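Local coordinates for protein putative alpha-L-fucosidase (Bacteroides thetaiotaomicron, PDB 3EYP) that probably hydrolyses alpha-L-fucosidic linkages, releasing L-fucose from fucosylated glycans, at residues 21-26 and 70-75; 61-66 and 116-121; 160-165 and 191-196. All coordinates share one frame; numbering follows the deposited sequence.

Contact 1 of 3, residues 21-26 and 70-75; sequences EMIAFF and AAILTA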
loop_
_atom_site.group_PDB
_atom_site.type_symbol
_atom_site.label_atom_id
_atom_site.label_comp_id
_atom_site.label_asym_id
_atom_site.label_seq_id
_atom_site.Cartn_x
_atom_site.Cartn_y
_atom_site.Cartn_z
ATOM N N GLU A 21 -2.759 0.246 -5.724
ATOM C CA GLU A 21 -1.298 -0.028 -5.870
ATOM C C GLU A 21 -0.433 0.839 -5.025
ATOM O O GLU A 21 0.370 0.359 -4.229
ATOM C CB GLU A 21 -0.864 -0.038 -7.342
ATOM C CG GLU A 21 -1.490 -1.239 -8.024
ATOM C CD GLU A 21 -1.017 -1.528 -9.433
ATOM O OE1 GLU A 21 -0.209 -0.761 -10.002
ATOM O OE2 GLU A 21 -1.504 -2.571 -9.949
ATOM N N MET A 22 -0.673 2.133 -5.126
ATOM C CA MET A 22 0.059 3.145 -4.331
ATOM C C MET A 22 -0.924 4.091 -3.627
ATOM O O MET A 22 -2.055 4.344 -4.092
ATOM C CB MET A 22 0.981 3.969 -5.251
ATOM C CG MET A 22 2.310 3.329 -5.674
ATOM S SD MET A 22 3.437 4.239 -6.752
ATOM C CE MET A 22 4.253 5.295 -5.601
ATOM N N ILE A 23 -0.501 4.592 -2.488
ATOM C CA ILE A 23 -1.261 5.578 -1.659
ATOM C C ILE A 23 -0.295 6.655 -1.159
ATOM O O ILE A 23 0.842 6.330 -0.796
ATOM C CB ILE A 23 -1.962 4.918 -0.448
ATOM C CG1 ILE A 23 -2.790 3.734 -0.873
ATOM C CG2 ILE A 23 -2.810 5.916 0.286
ATOM C CD1 ILE A 23 -3.396 2.891 0.313
ATOM N N ALA A 24 -0.659 7.942 -1.200
ATOM C CA ALA A 24 0.213 8.933 -0.536
ATOM C C ALA A 24 -0.087 9.141 0.950
ATOM O O ALA A 24 -1.198 9.087 1.373
ATOM C CB ALA A 24 0.210 10.272 -1.270
ATOM N N PHE A 25 0.985 9.352 1.731
ATOM C CA PHE A 25 0.871 9.767 3.125
ATOM C C PHE A 25 1.308 11.232 3.118
ATOM O O PHE A 25 2.143 11.611 2.340
ATOM C CB PHE A 25 1.897 9.031 4.001
ATOM C CG PHE A 25 1.333 8.323 5.201
ATOM C CD1 PHE A 25 0.132 8.701 5.792
ATOM C CD2 PHE A 25 2.067 7.266 5.780
ATOM C CE1 PHE A 25 -0.314 8.078 6.872
ATOM C CE2 PHE A 25 1.607 6.627 6.887
ATOM C CZ PHE A 25 0.420 6.999 7.433
ATOM N N PHE A 26 0.664 12.035 3.932
ATOM C CA PHE A 26 0.997 13.450 4.100
ATOM C C PHE A 26 1.104 13.712 5.577
ATOM O O PHE A 26 0.092 13.917 6.265
ATOM C CB PHE A 26 -0.058 14.390 3.512
ATOM C CG PHE A 26 -0.128 14.382 2.002
ATOM C CD1 PHE A 26 0.980 14.585 1.258
ATOM C CD2 PHE A 26 -1.338 14.188 1.358
ATOM C CE1 PHE A 26 0.927 14.570 -0.097
ATOM C CE2 PHE A 26 -1.402 14.178 -0.016
ATOM C CZ PHE A 26 -0.279 14.339 -0.743
ATOM N N ALA A 70 -4.794 7.812 -4.416
ATOM C CA ALA A 70 -5.335 7.942 -3.043
ATOM C C ALA A 70 -4.300 8.566 -2.077
ATOM O O ALA A 70 -3.087 8.529 -2.314
ATOM C CB ALA A 70 -5.894 6.598 -2.520
ATOM N N ALA A 71 -4.838 9.248 -1.079
ATOM C CA ALA A 71 -4.078 10.073 -0.120
ATOM C C ALA A 71 -4.677 10.044 1.276
ATOM O O ALA A 71 -5.862 10.153 1.439
ATOM C CB ALA A 71 -3.940 11.559 -0.598
ATOM N N ILE A 72 -3.776 9.859 2.227
ATOM C CA ILE A 72 -4.003 9.865 3.708
ATOM C C ILE A 72 -3.283 11.024 4.386
ATOM O O ILE A 72 -2.050 11.139 4.418
ATOM C CB ILE A 72 -3.539 8.536 4.354
ATOM C CG1 ILE A 72 -4.236 7.376 3.609
ATOM C CG2 ILE A 72 -3.843 8.508 5.897
ATOM C CD1 ILE A 72 -3.881 5.910 4.110
ATOM N N LEU A 73 -4.077 11.891 4.973
ATOM C CA LEU A 73 -3.535 13.022 5.779
ATOM C C LEU A 73 -3.481 12.746 7.275
ATOM O O LEU A 73 -4.417 12.217 7.870
ATOM C CB LEU A 73 -4.412 14.257 5.570
ATOM C CG LEU A 73 -4.059 15.505 6.439
ATOM C CD1 LEU A 73 -2.759 16.106 5.972
ATOM C CD2 LEU A 73 -5.227 16.520 6.259
ATOM N N THR A 74 -2.388 13.147 7.910
ATOM C CA THR A 74 -2.358 13.151 9.376
ATOM C C THR A 74 -3.256 14.246 9.986
ATOM O O THR A 74 -2.792 15.355 10.280
ATOM C CB THR A 74 -0.921 13.320 9.950
ATOM O OG1 THR A 74 -0.367 14.588 9.524
ATOM C CG2 THR A 74 -0.027 12.160 9.505
ATOM N N ALA A 75 -4.521 13.923 10.190
ATOM C CA ALA A 75 -5.471 14.877 10.754
ATOM C C ALA A 75 -5.068 15.172 12.227
ATOM O O ALA A 75 -5.252 16.292 12.733
ATOM C CB ALA A 75 -6.961 14.385 10.638
#

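Contact 2 of 3, residues 61-66 and 116-121; sequences QTLKAA and YGLKAG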
loop_
_atom_site.group_PDB
_atom_site.type_symbol
_atom_site.label_atom_id
_atom_site.label_comp_id
_atom_site.label_asym_id
_atom_site.label_seq_id
_atom_site.Cartn_x
_atom_site.Cartn_y
_atom_site.Cartn_z
ATOM N N GLN A 61 -1.476 17.696 -7.393
ATOM C CA GLN A 61 -0.757 17.705 -8.715
ATOM C C GLN A 61 0.457 16.791 -8.662
ATOM O O GLN A 61 0.787 16.051 -9.602
ATOM C CB GLN A 61 -0.364 19.131 -9.097
ATOM C CG GLN A 61 -1.546 19.998 -9.448
ATOM C CD GLN A 61 -1.338 21.483 -9.159
ATOM O OE1 GLN A 61 -0.212 21.975 -9.141
ATOM N NE2 GLN A 61 -2.454 22.211 -8.949
ATOM N N THR A 62 1.080 16.780 -7.497
ATOM C CA THR A 62 2.175 15.827 -7.238
ATOM C C THR A 62 1.706 14.365 -7.468
ATOM O O THR A 62 2.357 13.568 -8.141
ATOM C CB THR A 62 2.804 16.041 -5.843
ATOM O OG1 THR A 62 3.520 17.297 -5.849
ATOM C CG2 THR A 62 3.818 14.911 -5.463
ATOM N N LEU A 63 0.573 14.057 -6.887
ATOM C CA LEU A 63 0.005 12.723 -6.956
ATOM C C LEU A 63 -0.440 12.385 -8.343
ATOM O O LEU A 63 -0.311 11.242 -8.763
ATOM C CB LEU A 63 -1.166 12.538 -6.008
ATOM C CG LEU A 63 -0.838 12.763 -4.532
ATOM C CD1 LEU A 63 -1.976 12.292 -3.664
ATOM C CD2 LEU A 63 0.559 12.149 -4.076
ATOM N N LYS A 64 -1.015 13.353 -9.049
ATOM C CA LYS A 64 -1.443 13.085 -10.428
ATOM C C LYS A 64 -0.233 12.668 -11.256
ATOM O O LYS A 64 -0.241 11.639 -11.927
ATOM C CB LYS A 64 -2.117 14.297 -11.069
ATOM C CG LYS A 64 -3.431 14.541 -10.502
ATOM C CD LYS A 64 -4.466 13.565 -11.028
ATOM C CE LYS A 64 -5.854 13.924 -10.529
ATOM N NZ LYS A 64 -6.845 12.951 -11.061
ATOM N N ALA A 65 0.818 13.469 -11.181
ATOM C CA ALA A 65 2.013 13.216 -11.980
ATOM C C ALA A 65 2.656 11.912 -11.580
ATOM O O ALA A 65 3.489 11.349 -12.317
ATOM C CB ALA A 65 3.045 14.325 -11.867
ATOM N N ALA A 66 2.319 11.462 -10.389
ATOM C CA ALA A 66 2.986 10.291 -9.855
ATOM C C ALA A 66 2.182 9.036 -9.979
ATOM O O ALA A 66 2.634 7.985 -9.576
ATOM C CB ALA A 66 3.409 10.498 -8.456
ATOM N N TYR A 116 -9.726 16.719 -7.617
ATOM C CA TYR A 116 -8.809 16.030 -8.514
ATOM C C TYR A 116 -9.217 14.592 -8.735
ATOM O O TYR A 116 -8.511 13.827 -9.379
ATOM C CB TYR A 116 -7.374 16.112 -7.981
ATOM C CG TYR A 116 -6.677 17.436 -8.320
ATOM C CD1 TYR A 116 -6.978 18.604 -7.645
ATOM C CD2 TYR A 116 -5.740 17.506 -9.342
ATOM C CE1 TYR A 116 -6.382 19.816 -7.971
ATOM C CE2 TYR A 116 -5.133 18.699 -9.662
ATOM C CZ TYR A 116 -5.460 19.848 -8.960
ATOM O OH TYR A 116 -4.844 21.038 -9.265
ATOM N N GLY A 117 -10.315 14.185 -8.137
ATOM C CA GLY A 117 -10.728 12.798 -8.308
ATOM C C GLY A 117 -9.963 11.699 -7.608
ATOM O O GLY A 117 -9.940 10.545 -8.042
ATOM N N LEU A 118 -9.382 12.085 -6.486
ATOM C CA LEU A 118 -8.513 11.232 -5.676
ATOM C C LEU A 118 -9.278 10.799 -4.434
ATOM O O LEU A 118 -10.172 11.477 -3.979
ATOM C CB LEU A 118 -7.236 11.985 -5.350
ATOM C CG LEU A 118 -6.429 12.406 -6.585
ATOM C CD1 LEU A 118 -5.116 13.035 -6.196
ATOM C CD2 LEU A 118 -6.207 11.218 -7.500
ATOM N N LYS A 119 -8.981 9.599 -3.949
ATOM C CA LYS A 119 -9.643 9.093 -2.765
ATOM C C LYS A 119 -8.953 9.597 -1.498
ATOM O O LYS A 119 -7.761 9.381 -1.296
ATOM C CB LYS A 119 -9.692 7.539 -2.766
ATOM C CG LYS A 119 -10.380 6.934 -4.017
ATOM C CD LYS A 119 -9.940 5.437 -4.245
ATOM C CE LYS A 119 -11.068 4.678 -4.932
ATOM N NZ LYS A 119 -10.675 3.402 -5.546
ATOM N N ALA A 120 -9.755 10.170 -0.618
ATOM C CA ALA A 120 -9.263 10.777 0.649
ATOM C C ALA A 120 -9.248 9.761 1.766
ATOM O O ALA A 120 -10.128 8.915 1.888
ATOM C CB ALA A 120 -10.126 11.980 1.082
ATOM N N GLY A 121 -8.202 9.841 2.561
ATOM C CA GLY A 121 -8.121 9.075 3.795
ATOM C C GLY A 121 -7.608 9.917 4.944
ATOM O O GLY A 121 -7.040 11.002 4.761
#

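Contact 3 of 3, residues 160-165 and 191-196; sequences IWETWW and DCVIFG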
loop_
_atom_site.group_PDB
_atom_site.type_symbol
_atom_site.label_atom_id
_atom_site.label_comp_id
_atom_site.label_asym_id
_atom_site.label_seq_id
_atom_site.Cartn_x
_atom_site.Cartn_y
_atom_site.Cartn_z
ATOM N N ILE A 160 -14.720 8.821 2.777
ATOM C CA ILE A 160 -13.419 8.484 3.354
ATOM C C ILE A 160 -13.107 7.010 2.994
ATOM O O ILE A 160 -13.908 6.098 3.282
ATOM C CB ILE A 160 -13.412 8.708 4.888
ATOM C CG1 ILE A 160 -13.796 10.144 5.332
ATOM C CG2 ILE A 160 -11.989 8.298 5.545
ATOM C CD1 ILE A 160 -12.873 11.240 4.946
ATOM N N TRP A 161 -11.940 6.799 2.363
ATOM C CA TRP A 161 -11.576 5.475 1.821
ATOM C C TRP A 161 -10.526 4.698 2.628
ATOM O O TRP A 161 -10.303 3.506 2.403
ATOM C CB TRP A 161 -11.087 5.602 0.381
ATOM C CG TRP A 161 -12.056 6.120 -0.595
ATOM C CD1 TRP A 161 -12.290 7.434 -0.902
ATOM C CD2 TRP A 161 -12.824 5.340 -1.499
ATOM N NE1 TRP A 161 -13.202 7.510 -1.927
ATOM C CE2 TRP A 161 -13.546 6.232 -2.309
ATOM C CE3 TRP A 161 -12.980 3.958 -1.701
ATOM C CZ2 TRP A 161 -14.418 5.789 -3.296
ATOM C CZ3 TRP A 161 -13.860 3.525 -2.682
ATOM C CH2 TRP A 161 -14.566 4.434 -3.461
ATOM N N GLU A 162 -9.899 5.384 3.558
ATOM C CA GLU A 162 -9.013 4.728 4.553
ATOM C C GLU A 162 -8.962 5.480 5.847
ATOM O O GLU A 162 -8.890 6.709 5.861
ATOM C CB GLU A 162 -7.594 4.565 4.027
ATOM C CG GLU A 162 -6.724 3.634 4.860
ATOM C CD GLU A 162 -5.736 2.805 4.042
ATOM O OE1 GLU A 162 -5.983 2.629 2.817
ATOM O OE2 GLU A 162 -4.689 2.382 4.641
ATOM N N THR A 163 -9.024 4.714 6.936
ATOM C CA THR A 163 -8.756 5.242 8.302
ATOM C C THR A 163 -7.574 4.477 8.827
ATOM O O THR A 163 -7.530 3.259 8.740
ATOM C CB THR A 163 -9.981 5.066 9.238
ATOM O OG1 THR A 163 -11.037 5.924 8.814
ATOM C CG2 THR A 163 -9.681 5.416 10.661
ATOM N N TRP A 164 -6.591 5.211 9.325
ATOM C CA TRP A 164 -5.299 4.634 9.742
ATOM C C TRP A 164 -5.139 4.742 11.238
ATOM O O TRP A 164 -5.165 5.858 11.804
ATOM C CB TRP A 164 -4.169 5.365 9.086
ATOM C CG TRP A 164 -3.095 4.567 8.467
ATOM C CD1 TRP A 164 -3.118 3.968 7.253
ATOM C CD2 TRP A 164 -1.797 4.334 9.002
ATOM N NE1 TRP A 164 -1.931 3.325 7.016
ATOM C CE2 TRP A 164 -1.087 3.565 8.059
ATOM C CE3 TRP A 164 -1.166 4.693 10.197
ATOM C CZ2 TRP A 164 0.241 3.161 8.261
ATOM C CZ3 TRP A 164 0.146 4.279 10.394
ATOM C CH2 TRP A 164 0.828 3.540 9.412
ATOM N N TRP A 165 -4.892 3.586 11.859
ATOM C CA TRP A 165 -4.659 3.523 13.316
ATOM C C TRP A 165 -3.235 3.080 13.586
ATOM O O TRP A 165 -2.925 1.889 13.513
ATOM C CB TRP A 165 -5.632 2.592 14.028
ATOM C CG TRP A 165 -7.054 3.099 14.094
ATOM C CD1 TRP A 165 -7.440 4.389 14.088
ATOM C CD2 TRP A 165 -8.257 2.319 14.183
ATOM N NE1 TRP A 165 -8.787 4.487 14.169
ATOM C CE2 TRP A 165 -9.335 3.228 14.195
ATOM C CE3 TRP A 165 -8.528 0.950 14.250
ATOM C CZ2 TRP A 165 -10.670 2.819 14.310
ATOM C CZ3 TRP A 165 -9.852 0.532 14.323
ATOM C CH2 TRP A 165 -10.913 1.466 14.396
ATOM N N ASP A 191 -17.232 1.951 2.842
ATOM C CA ASP A 191 -16.174 1.554 1.913
ATOM C C ASP A 191 -14.781 1.847 2.492
ATOM O O ASP A 191 -13.746 1.645 1.841
ATOM C CB ASP A 191 -16.329 2.257 0.575
ATOM C CG ASP A 191 -17.427 1.630 -0.301
ATOM O OD1 ASP A 191 -18.048 0.617 0.094
ATOM O OD2 ASP A 191 -17.644 2.168 -1.400
ATOM N N CYS A 192 -14.779 2.290 3.734
ATOM C CA CYS A 192 -13.530 2.713 4.375
ATOM C C CYS A 192 -12.717 1.520 4.878
ATOM O O CYS A 192 -13.125 0.745 5.716
ATOM C CB CYS A 192 -13.764 3.700 5.516
ATOM S SG CYS A 192 -12.163 4.406 6.150
ATOM N N VAL A 193 -11.523 1.443 4.356
ATOM C CA VAL A 193 -10.525 0.411 4.722
ATOM C C VAL A 193 -9.829 0.857 5.980
ATOM O O VAL A 193 -9.367 2.002 6.109
ATOM C CB VAL A 193 -9.442 0.273 3.621
ATOM C CG1 VAL A 193 -8.329 -0.578 4.082
ATOM C CG2 VAL A 193 -9.993 -0.262 2.321
ATOM N N ILE A 194 -9.772 -0.051 6.933
ATOM C CA ILE A 194 -9.075 0.193 8.193
ATOM C C ILE A 194 -7.690 -0.459 8.286
ATOM O O ILE A 194 -7.568 -1.687 8.179
ATOM C CB ILE A 194 -9.913 -0.229 9.367
ATOM C CG1 ILE A 194 -11.206 0.597 9.433
ATOM C CG2 ILE A 194 -9.086 -0.133 10.670
ATOM C CD1 ILE A 194 -12.220 -0.008 10.460
ATOM N N PHE A 195 -6.674 0.392 8.422
ATOM C CA PHE A 195 -5.282 -0.072 8.740
ATOM C C PHE A 195 -5.285 -0.180 10.244
ATOM O O PHE A 195 -5.397 0.826 10.955
ATOM C CB PHE A 195 -4.197 0.894 8.263
ATOM C CG PHE A 195 -2.813 0.504 8.673
ATOM C CD1 PHE A 195 -1.990 -0.250 7.819
ATOM C CD2 PHE A 195 -2.305 0.906 9.892
ATOM C CE1 PHE A 195 -0.689 -0.621 8.192
ATOM C CE2 PHE A 195 -0.968 0.560 10.274
ATOM C CZ PHE A 195 -0.182 -0.206 9.426
ATOM N N GLY A 196 -5.178 -1.419 10.730
ATOM C CA GLY A 196 -5.287 -1.691 12.175
ATOM C C GLY A 196 -4.075 -2.402 12.735
ATOM O O GLY A 196 -3.446 -3.242 12.093
HETATM O O HOH W 1 -16.652 5.008 2.602
#

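Contact 1 of 3, residues 21-26 and 70-75
Ala24 N donates to Ala70 O at 2.7 Å, the shortest of four backbone bonds that zip residues 22-26 and 70-74 into a parallel pair. Ile72 then bridges by both its amide and its carbonyl: its N reaches Ala24 O at 2.8 Å, and its O receives Phe26 N at 2.9 Å. Thr74 N closes the ladder on Phe26 O at 3.1 Å, while Thr74 OG1 bonds to Phe28 N beyond the strand.

Phe25 and Ile72 share one face, and Ile23 packs against Ile72. With Ile72 CG2 anti to the backbone N and CG1 beside it (chi1 -54°), the two branches part: CG2 meets Phe25 CE1 at 3.7 Å, and CG1 lies against Ile23 CG2 at 3.9 Å. Ile72 O sits in the plane of the Phe25 ring, at its edge. An alanine here would lose both branches and is likely to open a gap between Ile23 and Phe25, leaving the Phe25 ring freer to shift.

On the other face Phe26 CE2 meets Ala71 CB obliquely at 3.7 Å, and Leu73 CD1 turns back to touch Phe26 CB at 4.0 Å. Leu63 and Trp59 of helix 56-65, with Phe109 of helix 105-116, cover this face, whereas Phe25 meets Trp164 edge-to-face across the barrel interior and strand 291-295 flanks strand 22-26.

Contact 2 of 3, residues 61-66 and 116-121
Tyr116 lays its side chain against Gln61 and Lys64 at the outer layer of the TIM barrel, where helix 105-116 gives way to strand 119-124 beside helix 56-65. Gly117, with positive phi, closes the end of helix 105-116 in a Schellman motif and turns the chain toward the strand.

From the backbone outward, Tyr116 CB first meets Lys64 CE at 3.7 Å. One step on, the ring carbon CD2 passes Lys64 CG at 3.9 Å, and Lys64 CE lies at the ring edge, in its plane. Next, CE2 comes to 3.8 Å from Gln61 CG, which approaches the ring obliquely. At the tip, Tyr116 OH accepts Gln61 NE2 at 2.7 Å in a nearly straight bond (171°). The hydroxyl lies in the plane of the Gln61 amide, which is itself turned 43° from the ring, and the extended Gln61 chain is what carries NE2 that far.

Lys64, bent at chi2 (-76°), swings its ammonium to Tyr116 O, but the model is too tight around Lys64 CE and Tyr116 O, so the placing of the lysine end is doubtful. Deeper, the two leucines cross, with Leu118 CD1 4.0 Å from Leu63 CB.

Contact 3 of 3, residues 160-165 and 191-196
Trp164 and Phe195 stack on one face of the sheet, their side chains lying side by side and pointing the same way. The Phe195 ring and the six-membered ring of Trp164 form an offset stack, centroids 3.9 Å apart and planes within 1° of parallel. Phe195 CG stands anti to its own amide nitrogen (chi1 175°), a torsion that carries the phenyl ring alongside the indole. Phe195 CB itself sits over the five-membered ring of Trp164, 3.7 Å from its centroid, in a CH-pi contact. The indole N-H bonds to Glu253, fixing the turn of the ring. A second CH-pi contact joins Ile194 CG2 to the six-membered ring of Trp165, off-centre.

Backbone bonds run in parallel register. Thr163 uses both its groups, N to Val193 O at 2.9 Å and O from Phe195 N at 3.0 Å, and Trp165 N closes on Phe195 O. At the start of the ladder Val193 N approaches Trp161 O from well above the carbonyl plane. These neighbouring strands of the TIM barrel are linked through helix 175-188 as a beta-alpha-beta unit. At the C-terminal end of its strand, the side chain of Trp164 lies about 4 Å from a bound glycerol, probably from the crystallisation liquor; active sites of TIM barrels open at this end, so the glycerol probably marks the pocket.

Among the charged groups, Glu162 OE1 pairs with Arg20, and Asp191 OD2 pairs with Lys159. A water 3.0 Å from Ile160 O donates to that carbonyl and accepts from Asp191 N.

On the face toward helix 175-188, Cys192 SG touches Ile160 CG2 at 3.9 Å and also lies against Thr163. The buried hydroxyl Thr163 OG1 has no hydrogen-bonding partner in the model and touches this sulfur at 3.3 Å.

How the contacts relate
Contacts 1 and 3 are buried strand pairings in the same parallel barrel sheet, whereas contact 2 joins a helix to a turn nearer the surface. Strand 119-124 connects all three: Ala71 O lies 2.6 Å from Gly121 N on one flank, and Ala120 O lies 2.8 Å from Trp161 N on the other, both probable hydrogen bonds. Contact 1 is almost wholly apolar beyond its backbone; contact 3 adds charged groups, a water and an aromatic stack, and contact 2 mixes a glutamine-tyrosine bond with leucine packing. Leu63 belongs to contact 2 but also packs on Ala24, so helix 56-65 serves both, while Ile72 CD1 packs on Glu162 and Trp164 of contact 3.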